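Local coordinates for peptidase M16 C-terminal domain-containing protein (Enterococcus faecalis, PDB 3D3Y), which is of unknown function but belongs to a family related to M16 metallopeptidases and may bind a metal ion, at residues A[13-18]-A[200-205]. Residues are numbered along the deposited sequence; the frame is centred on the assembly and turned at random.
Sequences NLHVIP and QVDIFV
Neighbouring parallel strands of the six-stranded mixed sheet in the N-terminal half of the chain, 13-18 and 200-205, put His15 beside both Asp202 and Phe204. The backbone ladder pairs His15 with Phe204: His15 N donates to Ile203 O (2.7 Å) and His15 O accepts from Val205 N (3.0 Å), while Ile17 N reaches on to Val205 O. With chi1 at -45°, His15 CG sits beside its backbone N and the imidazole lies across toward 200-205, serving two neighbours. Its NE2 donates almost straight (177°) to Asp202 OD1, 2.7 Å away; OD1 lies in the imidazole plane, and NE2 meets it from the anti side, tilted somewhat out of the carboxylate plane. Lys230 forms a salt bridge with Asp202 OD2. The flat histidine also makes an offset stack with Phe204, planes 26° apart, and His15 CD2 lies over the phenyl face, toward its rim, 3.5 Å from Phe204 CZ. Helices flank this mixed sheet, consistent with the M16 peptidase family: 368-380 packs on the face with His15 and Phe204, 211-219 on that with Leu14 and Ile203. At the phenyl edge, Ile17 CD1 meets Phe204 CD1 (3.7 Å). Toward helix 211-219 the contact is wholly apolar, which suits branched aliphatics: Leu14 CD1 touches Ile203 CG2 at 3.8 Å.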
loop_
_atom_site.group_PDB
_atom_site.type_symbol
_atom_site.label_atom_id
_atom_site.label_comp_id
_atom_site.label_asym_id
_atom_site.label_seq_id
_atom_site.Cartn_x
_atom_site.Cartn_y
_atom_site.Cartn_z
ATOM N N ASN A 13 14.082 -3.050 -15.788
ATOM C CA ASN A 13 15.368 -2.844 -15.136
ATOM C C ASN A 13 15.604 -3.777 -13.988
ATOM O O ASN A 13 14.663 -4.161 -13.282
ATOM C CB ASN A 13 15.474 -1.390 -14.691
ATOM C CG ASN A 13 15.516 -0.456 -15.868
ATOM O OD1 ASN A 13 16.539 -0.360 -16.533
ATOM N ND2 ASN A 13 14.383 0.183 -16.180
ATOM N N LEU A 14 16.851 -4.184 -13.828
ATOM C CA LEU A 14 17.250 -5.088 -12.764
ATOM C C LEU A 14 18.070 -4.303 -11.756
ATOM O O LEU A 14 18.933 -3.480 -12.129
ATOM C CB LEU A 14 18.065 -6.268 -13.327
ATOM C CG LEU A 14 18.799 -7.236 -12.367
ATOM C CD1 LEU A 14 17.843 -7.992 -11.418
ATOM C CD2 LEU A 14 19.621 -8.225 -13.159
ATOM N N HIS A 15 17.814 -4.556 -10.480
ATOM C CA HIS A 15 18.524 -3.867 -9.401
ATOM C C HIS A 15 19.004 -4.905 -8.416
ATOM O O HIS A 15 18.194 -5.633 -7.819
ATOM C CB HIS A 15 17.608 -2.854 -8.682
ATOM C CG HIS A 15 16.797 -2.014 -9.618
ATOM N ND1 HIS A 15 17.272 -0.847 -10.169
ATOM C CD2 HIS A 15 15.553 -2.185 -10.120
ATOM C CE1 HIS A 15 16.353 -0.328 -10.968
ATOM N NE2 HIS A 15 15.299 -1.119 -10.953
ATOM N N VAL A 16 20.314 -4.985 -8.258
ATOM C CA VAL A 16 20.939 -5.961 -7.380
ATOM C C VAL A 16 21.480 -5.221 -6.151
ATOM O O VAL A 16 22.252 -4.266 -6.292
ATOM C CB VAL A 16 22.086 -6.698 -8.117
ATOM C CG1 VAL A 16 22.827 -7.662 -7.169
ATOM C CG2 VAL A 16 21.555 -7.428 -9.378
ATOM N N ILE A 17 21.041 -5.652 -4.963
ATOM C CA ILE A 17 21.431 -5.053 -3.692
ATOM C C ILE A 17 22.235 -6.093 -2.896
ATOM O O ILE A 17 21.658 -6.947 -2.185
ATOM C CB ILE A 17 20.222 -4.487 -2.858
ATOM C CG1 ILE A 17 19.381 -3.489 -3.666
ATOM C CG2 ILE A 17 20.734 -3.728 -1.605
ATOM C CD1 ILE A 17 18.338 -4.093 -4.496
ATOM N N PRO A 18 23.580 -6.051 -3.037
ATOM C CA PRO A 18 24.457 -6.995 -2.350
ATOM C C PRO A 18 24.490 -6.686 -0.870
ATOM O O PRO A 18 24.563 -5.524 -0.479
ATOM C CB PRO A 18 25.856 -6.713 -2.957
ATOM C CG PRO A 18 25.603 -5.876 -4.145
ATOM C CD PRO A 18 24.348 -5.109 -3.867
ATOM N N GLN A 200 5.817 -0.801 -16.609
ATOM C CA GLN A 200 7.222 -0.651 -16.226
ATOM C C GLN A 200 7.534 -1.770 -15.241
ATOM O O GLN A 200 6.757 -2.038 -14.316
ATOM C CB GLN A 200 7.504 0.728 -15.620
ATOM C CG GLN A 200 7.487 1.867 -16.672
ATOM C CD GLN A 200 6.118 1.996 -17.339
ATOM O OE1 GLN A 200 5.088 2.130 -16.661
ATOM N NE2 GLN A 200 6.098 1.952 -18.669
ATOM N N VAL A 201 8.655 -2.449 -15.452
ATOM C CA VAL A 201 8.978 -3.621 -14.642
ATOM C C VAL A 201 10.313 -3.355 -13.965
ATOM O O VAL A 201 11.263 -2.910 -14.615
ATOM C CB VAL A 201 9.074 -4.904 -15.528
ATOM C CG1 VAL A 201 9.412 -6.138 -14.666
ATOM C CG2 VAL A 201 7.758 -5.151 -16.255
ATOM N N ASP A 202 10.373 -3.597 -12.660
ATOM C CA ASP A 202 11.639 -3.487 -11.933
ATOM C C ASP A 202 11.824 -4.742 -11.089
ATOM O O ASP A 202 10.893 -5.231 -10.444
ATOM C CB ASP A 202 11.704 -2.192 -11.096
ATOM C CG ASP A 202 11.895 -0.969 -11.959
ATOM O OD1 ASP A 202 13.053 -0.629 -12.279
ATOM O OD2 ASP A 202 10.877 -0.360 -12.358
ATOM N N ILE A 203 13.031 -5.288 -11.149
ATOM C CA ILE A 203 13.339 -6.558 -10.504
ATOM C C ILE A 203 14.427 -6.261 -9.518
ATOM O O ILE A 203 15.442 -5.601 -9.862
ATOM C CB ILE A 203 13.828 -7.600 -11.528
ATOM C CG1 ILE A 203 12.727 -7.847 -12.560
ATOM C CG2 ILE A 203 14.225 -8.900 -10.811
ATOM C CD1 ILE A 203 13.145 -8.753 -13.720
ATOM N N PHE A 204 14.191 -6.689 -8.284
ATOM C CA PHE A 204 15.134 -6.479 -7.193
ATOM C C PHE A 204 15.621 -7.802 -6.624
ATOM O O PHE A 204 14.839 -8.760 -6.453
ATOM C CB PHE A 204 14.474 -5.662 -6.082
ATOM C CG PHE A 204 14.239 -4.237 -6.453
ATOM C CD1 PHE A 204 15.082 -3.240 -5.990
ATOM C CD2 PHE A 204 13.166 -3.884 -7.283
ATOM C CE1 PHE A 204 14.876 -1.918 -6.350
ATOM C CE2 PHE A 204 12.959 -2.558 -7.635
ATOM C CZ PHE A 204 13.800 -1.583 -7.170
ATOM N N VAL A 205 16.917 -7.845 -6.329
ATOM C CA VAL A 205 17.522 -8.984 -5.683
ATOM C C VAL A 205 18.341 -8.452 -4.527
ATOM O O VAL A 205 19.283 -7.677 -4.729
ATOM C CB VAL A 205 18.437 -9.798 -6.657
ATOM C CG1 VAL A 205 19.010 -11.006 -5.928
ATOM C CG2 VAL A 205 17.632 -10.232 -7.866
HETATM O O HOH W 1 11.518 -0.180 -15.174
#